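Local coordinates for protein probable enoyl-CoA hydratase/isomerase (PDB 7BOR) that binds coenzyme A and belongs to the crotonase family, in which it probably acts as a delta(3)-delta(2)-enoyl-CoA isomerase, at residues A[56-62]-A[98-104]; A[116-122]-A[174-180]. All coordinates share one frame; numbering follows the deposited sequence.

Contact 1 of 2, residues A[56-62]-A[98-104]; sequences GDACFTS and AVNGPAV. With COA (coenzyme A), chain C.
Thr61 and Ala103 form a single backbone bridge between the loop 56-62 and the strand 102-104. Thr61 N gives a weak bond to Pro102 O, and Val104 N donates to Thr61 O at 3.0 Å in a fairly straight bond (158°). Phe60 N adds a second donor to Pro102 O at 3.1 Å, lying in the carbonyl plane. At Gly101 the backbones come close, and its CA lies 3.3 Å from Ala58 O in a CA-H...O contact. Gly101, without a side chain, lets the two backbones come this near.

The main side-chain contact is Phe60 on Val99. Phe60 CG stands anti to the backbone N (chi1 -172°), which brings the ring over the valine. Val99 CG2 sits 3.8 Å above the ring centre, almost on its normal, in a CH-pi contact. Val99 CG1 packs against Phe60 CB, and Ala103 CB touches the ring at CD2. On the other side of the backbone, Cys59 SG lies 3.6 Å from Pro102 CG. A water accepts from Asn100 N and lies within hydrogen-bonding distance of Gly56 O and Ala98 O. Asn100 ND2 gives Gly56 O a weak bond, while its OD1 is held by Gly181 N.

At the ligand end, Ser62 O accepts coenzyme A N4P at 2.7 Å (162°), a bond to the pantetheine arm. Pro102 CB and Val104 CG1 line the same arm with apolar contacts. Lys24 O binds Ser62 OG, and Asn25 O binds Thr61 OG1. The loop between strand 50-54 and helix 66-71 thus runs alongside the chain leaving strand 95-99. Helix 182-196 covers Asn100, and strand 124-126 flanks Ala103 and Val104.

Contact 2 of 2, residues A[116-122]-A[174-180]; sequences LVFVGRN and ANAALED
Val119 and Ala177 form the middle one of three successive parallel bridges, between Phe118 with Ala176 and Gly120 with Leu178. The short strands cross at -31° and approach to 4.6 Å. Both backbone polar atoms of Val119 bond to segment 174-180: its N donates to Ala176 O at 3.2 Å, and its O accepts Leu178 N at 2.8 Å. Arg121 N then reaches Leu178 O, and Asn175 N binds Val117 O.

The tight part is apolar. On one face the Phe118 ring meets Ala176 CB at its edge, 3.8 Å from CD1, and Leu178 CD1 approaches CB and CD1 of the phenylalanine obliquely. The ring also meets His187 edge-to-face. On the other face Val119 CG2 is near Ala177 CB. Val119 CG1 also touches Ala174 CB. Ala176 N is buried without a polar partner.

The polar, more exposed contacts lie at the two ends. At one end Asn175 OD1 accepts Val117 N at 2.8 Å, and the asparagine crosses Leu116 at about a right angle. At the other end the Asp180 carboxylate takes two good bonds and one weak one from Asn122. Its OD1 uses its syn lone pair for Asn122 N at 2.9 Å. Its OD2 meets Asn122 ND2 at 2.8 Å in a nearly straight bond (173°), and the weak bond is from Asn122 N to OD2. The exposed Arg121 lays one guanidinium face over the Leu178-Glu179 peptide, with no salt bridge to Glu179 or Asp180.

Strand 176-178 is one edge strand of the six-stranded sheet in this chain. Helix 165-171 covers Ala177, and helix 182-196 packs on Phe118 and Leu178. A parallel edge strand between helices fits the repeated beta-beta-alpha spiral of the crotonase fold.

Contact 1 closes before contact 2 opens along the chain, and their centres lie 11 Å apart. They meet within the main sheet, where strands 95-99 and 116-120 are parallel neighbours. Val99 N is 2.8 Å from Phe118 O, and Val99 O is 2.8 Å from Gly120 N, both probable hydrogen bonds. Val99 CB also packs on Val119 CG1. Helix 182-196 touches both contacts. Contact 2 adds one edge strand, 176-178, to the sheet. In contact 1 the chain leaves the main sheet at strand 95-99 for the three-stranded sheet of 102-104, 124-126 and 163-164. This brings Pro102 and Val104 to coenzyme A.

Contact 1 of 2, residues A[56-62]-A[98-104]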
loop_
_atom_site.group_PDB
_atom_site.type_symbol
_atom_site.label_atom_id
_atom_site.label_comp_id
_atom_site.label_asym_id
_atom_site.label_seq_id
_atom_site.Cartn_x
_atom_site.Cartn_y
_atom_site.Cartn_z
ATOM N N GLY A 56 11.435 -5.303 -3.681
ATOM C CA GLY A 56 12.604 -5.663 -4.467
ATOM C C GLY A 56 12.307 -5.688 -5.954
ATOM O O GLY A 56 11.326 -5.119 -6.437
ATOM N N ASP A 57 13.169 -6.393 -6.688
ATOM C CA ASP A 57 13.235 -6.279 -8.139
ATOM C C ASP A 57 12.142 -7.032 -8.845
ATOM O O ASP A 57 11.811 -6.670 -9.972
ATOM C CB ASP A 57 14.576 -6.818 -8.695
ATOM C CG ASP A 57 15.767 -5.992 -8.249
ATOM O OD1 ASP A 57 15.553 -4.846 -7.781
ATOM O OD2 ASP A 57 16.915 -6.493 -8.364
ATOM N N ALA A 58 11.569 -8.054 -8.214
ATOM C CA ALA A 58 10.612 -8.913 -8.895
ATOM C C ALA A 58 9.190 -8.880 -8.346
ATOM O O ALA A 58 8.271 -9.324 -9.040
ATOM C CB ALA A 58 11.087 -10.369 -8.833
ATOM N N CYS A 59 8.982 -8.428 -7.123
ATOM C CA CYS A 59 7.671 -8.625 -6.503
ATOM C C CYS A 59 7.436 -7.513 -5.504
ATOM O O CYS A 59 8.339 -7.158 -4.750
ATOM C CB CYS A 59 7.556 -10.012 -5.814
ATOM S SG CYS A 59 5.889 -10.391 -5.054
ATOM N N PHE A 60 6.235 -6.936 -5.519
ATOM C CA PHE A 60 5.924 -5.949 -4.490
ATOM C C PHE A 60 5.202 -6.653 -3.310
ATOM O O PHE A 60 5.858 -7.019 -2.328
ATOM C CB PHE A 60 5.120 -4.787 -5.088
ATOM C CG PHE A 60 4.926 -3.624 -4.140
ATOM C CD1 PHE A 60 6.006 -2.891 -3.664
ATOM C CD2 PHE A 60 3.646 -3.243 -3.726
ATOM C CE1 PHE A 60 5.798 -1.821 -2.784
ATOM C CE2 PHE A 60 3.446 -2.170 -2.853
ATOM C CZ PHE A 60 4.513 -1.458 -2.380
ATOM N N THR A 61 3.894 -6.930 -3.411
ATOM C CA THR A 61 3.238 -7.807 -2.425
ATOM C C THR A 61 1.930 -8.343 -2.993
ATOM O O THR A 61 1.184 -7.608 -3.643
ATOM C CB THR A 61 2.957 -7.069 -1.100
ATOM O OG1 THR A 61 2.264 -7.928 -0.166
ATOM C CG2 THR A 61 2.080 -5.850 -1.336
ATOM N N SER A 62 1.642 -9.610 -2.728
ATOM C CA SER A 62 0.342 -10.172 -3.097
ATOM C C SER A 62 -0.753 -9.768 -2.117
ATOM O O SER A 62 -1.890 -10.246 -2.228
ATOM C CB SER A 62 0.421 -11.707 -3.229
ATOM O OG SER A 62 1.011 -12.355 -2.104
ATOM N N ALA A 98 8.191 1.679 -4.610
ATOM C CA ALA A 98 8.937 1.139 -5.748
ATOM C C ALA A 98 8.414 -0.264 -6.001
ATOM O O ALA A 98 8.700 -1.193 -5.234
ATOM C CB ALA A 98 10.431 1.093 -5.469
ATOM N N VAL A 99 7.687 -0.431 -7.089
ATOM C CA VAL A 99 6.811 -1.575 -7.271
ATOM C C VAL A 99 7.272 -2.362 -8.474
ATOM O O VAL A 99 7.347 -1.817 -9.577
ATOM C CB VAL A 99 5.340 -1.133 -7.449
ATOM C CG1 VAL A 99 4.436 -2.365 -7.633
ATOM C CG2 VAL A 99 4.881 -0.255 -6.270
ATOM N N ASN A 100 7.490 -3.658 -8.279
ATOM C CA ASN A 100 7.708 -4.606 -9.360
ATOM C C ASN A 100 6.764 -5.794 -9.175
ATOM O O ASN A 100 6.402 -6.142 -8.059
ATOM C CB ASN A 100 9.170 -5.102 -9.365
ATOM C CG ASN A 100 10.124 -4.150 -10.115
ATOM O OD1 ASN A 100 10.054 -4.007 -11.336
ATOM N ND2 ASN A 100 11.003 -3.526 -9.384
ATOM N N GLY A 101 6.383 -6.419 -10.263
ATOM C CA GLY A 101 5.631 -7.641 -10.179
ATOM C C GLY A 101 4.233 -7.412 -9.635
ATOM O O GLY A 101 3.587 -6.428 -9.967
ATOM N N PRO A 102 3.713 -8.348 -8.846
ATOM C CA PRO A 102 2.347 -8.175 -8.322
ATOM C C PRO A 102 2.301 -7.144 -7.217
ATOM O O PRO A 102 3.225 -7.006 -6.411
ATOM C CB PRO A 102 1.964 -9.566 -7.819
ATOM C CG PRO A 102 3.256 -10.249 -7.546
ATOM C CD PRO A 102 4.263 -9.685 -8.546
ATOM N N ALA A 103 1.196 -6.396 -7.218
ATOM C CA ALA A 103 0.792 -5.452 -6.193
ATOM C C ALA A 103 -0.723 -5.641 -6.072
ATOM O O ALA A 103 -1.490 -5.047 -6.845
ATOM C CB ALA A 103 1.138 -4.020 -6.540
ATOM N N VAL A 104 -1.153 -6.483 -5.115
ATOM C CA VAL A 104 -2.531 -6.966 -5.068
ATOM C C VAL A 104 -3.199 -6.536 -3.774
ATOM O O VAL A 104 -2.597 -6.588 -2.697
ATOM C CB VAL A 104 -2.576 -8.483 -5.196
ATOM C CG1 VAL A 104 -4.045 -8.964 -5.257
ATOM C CG2 VAL A 104 -1.829 -8.882 -6.443
HETATM N N1A COA C . -1.727 -15.250 1.037
HETATM C C2A COA C . -1.238 -16.471 1.394
HETATM N N3A COA C . -0.402 -17.173 0.571
HETATM C C4A COA C . -0.070 -16.594 -0.595
HETATM C C5A COA C . -0.538 -15.385 -0.968
HETATM C C6A COA C . -1.392 -14.702 -0.127
HETATM N N6A COA C . -1.985 -13.376 -0.357
HETATM N N7A COA C . -0.037 -15.070 -2.195
HETATM C C8A COA C . 0.748 -16.088 -2.609
HETATM N N9A COA C . 0.683 -16.978 -1.625
HETATM C C1B COA C . 1.491 -18.209 -1.745
HETATM C C2B COA C . 0.793 -19.386 -2.603
HETATM O O2B COA C . -0.281 -19.983 -1.773
HETATM C C3B COA C . 1.833 -20.141 -2.823
HETATM O O3B COA C . 2.190 -20.913 -1.601
HETATM P P3B COA C . 3.051 -22.288 -1.663
HETATM O O7A COA C . 4.181 -22.188 -2.668
HETATM O O8A COA C . 2.095 -23.386 -2.041
HETATM O O9A COA C . 3.646 -22.495 -0.301
HETATM C C4B COA C . 3.042 -19.203 -3.067
HETATM O O4B COA C . 2.674 -17.945 -2.252
HETATM C C5B COA C . 3.255 -18.854 -4.420
HETATM O O5B COA C . 2.127 -18.131 -4.795
HETATM P P1A COA C . 1.458 -18.423 -6.257
HETATM O O1A COA C . 0.026 -17.931 -6.329
HETATM O O2A COA C . 1.489 -19.881 -6.659
HETATM O O3A COA C . 2.433 -17.605 -7.304
HETATM P P2A COA C . 1.736 -17.012 -8.678
HETATM O O4A COA C . 2.865 -16.472 -9.551
HETATM O O5A COA C . 0.968 -18.163 -9.253
HETATM O O6A COA C . 0.608 -15.844 -8.322
HETATM C CBP COA C . -0.262 -13.804 -7.411
HETATM C CCP COA C . 1.042 -14.546 -7.881
HETATM C CDP COA C . 0.134 -12.585 -6.503
HETATM C CEP COA C . -1.066 -13.298 -8.634
HETATM C CAP COA C . -1.061 -14.916 -6.658
HETATM O OAP COA C . -0.215 -15.445 -5.684
HETATM C C9P COA C . -2.303 -14.384 -5.943
HETATM O O9P COA C . -3.300 -14.082 -6.532
HETATM N N8P COA C . -2.194 -14.298 -4.472
HETATM C C7P COA C . -3.295 -13.797 -3.645
HETATM C C6P COA C . -3.661 -12.331 -4.025
HETATM C C5P COA C . -4.815 -11.924 -3.054
HETATM O O5P COA C . -5.922 -12.318 -3.186
HETATM N N4P COA C . -4.483 -11.022 -1.966
HETATM C C3P COA C . -5.501 -10.658 -1.013
HETATM C C2P COA C . -6.395 -9.584 -1.576
HETATM S S1P COA C . -7.559 -9.256 -0.232
HETATM O O HOH W 1 8.803 -4.209 -5.364
#

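Contact 2 of 2, residues A[116-122]-A[174-180]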
loop_
_atom_site.group_PDB
_atom_site.type_symbol
_atom_site.label_atom_id
_atom_site.label_comp_id
_atom_site.label_asym_id
_atom_site.label_seq_id
_atom_site.Cartn_x
_atom_site.Cartn_y
_atom_site.Cartn_z
ATOM N N LEU A 116 5.037 9.453 -3.790
ATOM C CA LEU A 116 5.478 9.142 -5.136
ATOM C C LEU A 116 5.381 7.647 -5.287
ATOM O O LEU A 116 5.579 6.899 -4.333
ATOM C CB LEU A 116 6.876 9.653 -5.416
ATOM C CG LEU A 116 7.078 11.187 -5.301
ATOM C CD1 LEU A 116 8.600 11.530 -5.344
ATOM C CD2 LEU A 116 6.317 11.999 -6.361
ATOM N N VAL A 117 5.008 7.213 -6.480
ATOM C CA VAL A 117 4.823 5.792 -6.748
ATOM C C VAL A 117 5.502 5.490 -8.070
ATOM O O VAL A 117 5.151 6.093 -9.092
ATOM C CB VAL A 117 3.333 5.422 -6.810
ATOM C CG1 VAL A 117 3.135 3.986 -7.274
ATOM C CG2 VAL A 117 2.742 5.568 -5.470
ATOM N N PHE A 118 6.530 4.636 -8.040
ATOM C CA PHE A 118 7.204 4.166 -9.248
ATOM C C PHE A 118 6.972 2.677 -9.436
ATOM O O PHE A 118 7.079 1.903 -8.486
ATOM C CB PHE A 118 8.677 4.469 -9.170
ATOM C CG PHE A 118 8.932 5.901 -9.016
ATOM C CD1 PHE A 118 8.708 6.767 -10.076
ATOM C CD2 PHE A 118 9.287 6.408 -7.799
ATOM C CE1 PHE A 118 8.907 8.142 -9.898
ATOM C CE2 PHE A 118 9.460 7.750 -7.596
ATOM C CZ PHE A 118 9.313 8.615 -8.648
ATOM N N VAL A 119 6.694 2.280 -10.675
ATOM C CA VAL A 119 6.317 0.907 -10.961
ATOM C C VAL A 119 7.065 0.456 -12.190
ATOM O O VAL A 119 7.299 1.247 -13.111
ATOM C CB VAL A 119 4.795 0.737 -11.226
ATOM C CG1 VAL A 119 3.963 1.237 -10.090
ATOM C CG2 VAL A 119 4.359 1.500 -12.513
ATOM N N GLY A 120 7.379 -0.839 -12.242
ATOM C CA GLY A 120 7.754 -1.430 -13.513
ATOM C C GLY A 120 6.603 -1.422 -14.492
ATOM O O GLY A 120 5.435 -1.612 -14.119
ATOM N N ARG A 121 6.953 -1.215 -15.765
ATOM C CA ARG A 121 5.917 -1.147 -16.790
ATOM C C ARG A 121 4.978 -2.342 -16.735
ATOM O O ARG A 121 3.791 -2.260 -17.139
ATOM C CB ARG A 121 6.554 -1.050 -18.187
ATOM C CG ARG A 121 6.685 0.270 -18.666
ATOM C CD ARG A 121 7.184 0.250 -20.197
ATOM N NE ARG A 121 8.574 -0.172 -20.264
ATOM C CZ ARG A 121 9.626 0.650 -20.206
ATOM N NH1 ARG A 121 10.850 0.150 -20.316
ATOM N NH2 ARG A 121 9.466 1.968 -20.059
ATOM N N ASN A 122 5.562 -3.513 -16.485
ATOM C CA ASN A 122 4.820 -4.761 -16.511
ATOM C C ASN A 122 4.438 -5.237 -15.118
ATOM O O ASN A 122 4.099 -6.416 -14.958
ATOM C CB ASN A 122 5.620 -5.890 -17.217
ATOM C CG ASN A 122 5.825 -5.615 -18.727
ATOM O OD1 ASN A 122 4.946 -5.842 -19.547
ATOM N ND2 ASN A 122 6.977 -5.081 -19.057
ATOM N N ALA A 174 0.466 5.832 -10.571
ATOM C CA ALA A 174 1.909 5.891 -10.438
ATOM C C ALA A 174 2.412 7.177 -11.083
ATOM O O ALA A 174 1.776 7.730 -11.981
ATOM C CB ALA A 174 2.591 4.673 -11.073
ATOM N N ASN A 175 3.559 7.663 -10.604
ATOM C CA ASN A 175 4.155 8.853 -11.202
ATOM C C ASN A 175 4.920 8.500 -12.483
ATOM O O ASN A 175 5.044 9.346 -13.366
ATOM C CB ASN A 175 5.119 9.547 -10.238
ATOM C CG ASN A 175 4.414 10.096 -9.019
ATOM O OD1 ASN A 175 4.136 9.344 -8.070
ATOM N ND2 ASN A 175 4.071 11.404 -9.058
ATOM N N ALA A 176 5.441 7.278 -12.588
ATOM C CA ALA A 176 6.194 6.846 -13.767
ATOM C C ALA A 176 6.206 5.330 -13.828
ATOM O O ALA A 176 6.311 4.659 -12.795
ATOM C CB ALA A 176 7.646 7.371 -13.716
ATOM N N ALA A 177 6.104 4.801 -15.043
ATOM C CA ALA A 177 6.285 3.390 -15.319
ATOM C C ALA A 177 7.674 3.222 -15.949
ATOM O O ALA A 177 8.014 3.914 -16.920
ATOM C CB ALA A 177 5.207 2.856 -16.258
ATOM N N LEU A 178 8.461 2.316 -15.404
ATOM C CA LEU A 178 9.863 2.195 -15.771
ATOM C C LEU A 178 10.199 0.771 -16.171
ATOM O O LEU A 178 9.431 -0.165 -15.963
ATOM C CB LEU A 178 10.744 2.654 -14.603
ATOM C CG LEU A 178 10.316 4.045 -14.118
ATOM C CD1 LEU A 178 10.689 4.366 -12.689
ATOM C CD2 LEU A 178 10.887 5.075 -15.078
ATOM N N GLU A 179 11.381 0.630 -16.777
ATOM C CA GLU A 179 11.999 -0.663 -16.980
ATOM C C GLU A 179 11.846 -1.532 -15.746
ATOM O O GLU A 179 12.235 -1.139 -14.651
ATOM C CB GLU A 179 13.479 -0.443 -17.285
ATOM C CG GLU A 179 14.252 -1.618 -17.899
ATOM C CD GLU A 179 15.711 -1.220 -18.119
ATOM O OE1 GLU A 179 16.602 -1.761 -17.429
ATOM O OE2 GLU A 179 15.956 -0.310 -18.942
ATOM N N ASP A 180 11.302 -2.720 -15.922
ATOM C CA ASP A 180 11.045 -3.588 -14.778
ATOM C C ASP A 180 12.349 -4.004 -14.100
ATOM O O ASP A 180 13.382 -4.228 -14.747
ATOM C CB ASP A 180 10.274 -4.816 -15.231
ATOM C CG ASP A 180 8.944 -4.462 -15.868
ATOM O OD1 ASP A 180 7.983 -4.228 -15.119
ATOM O OD2 ASP A 180 8.853 -4.394 -17.125
#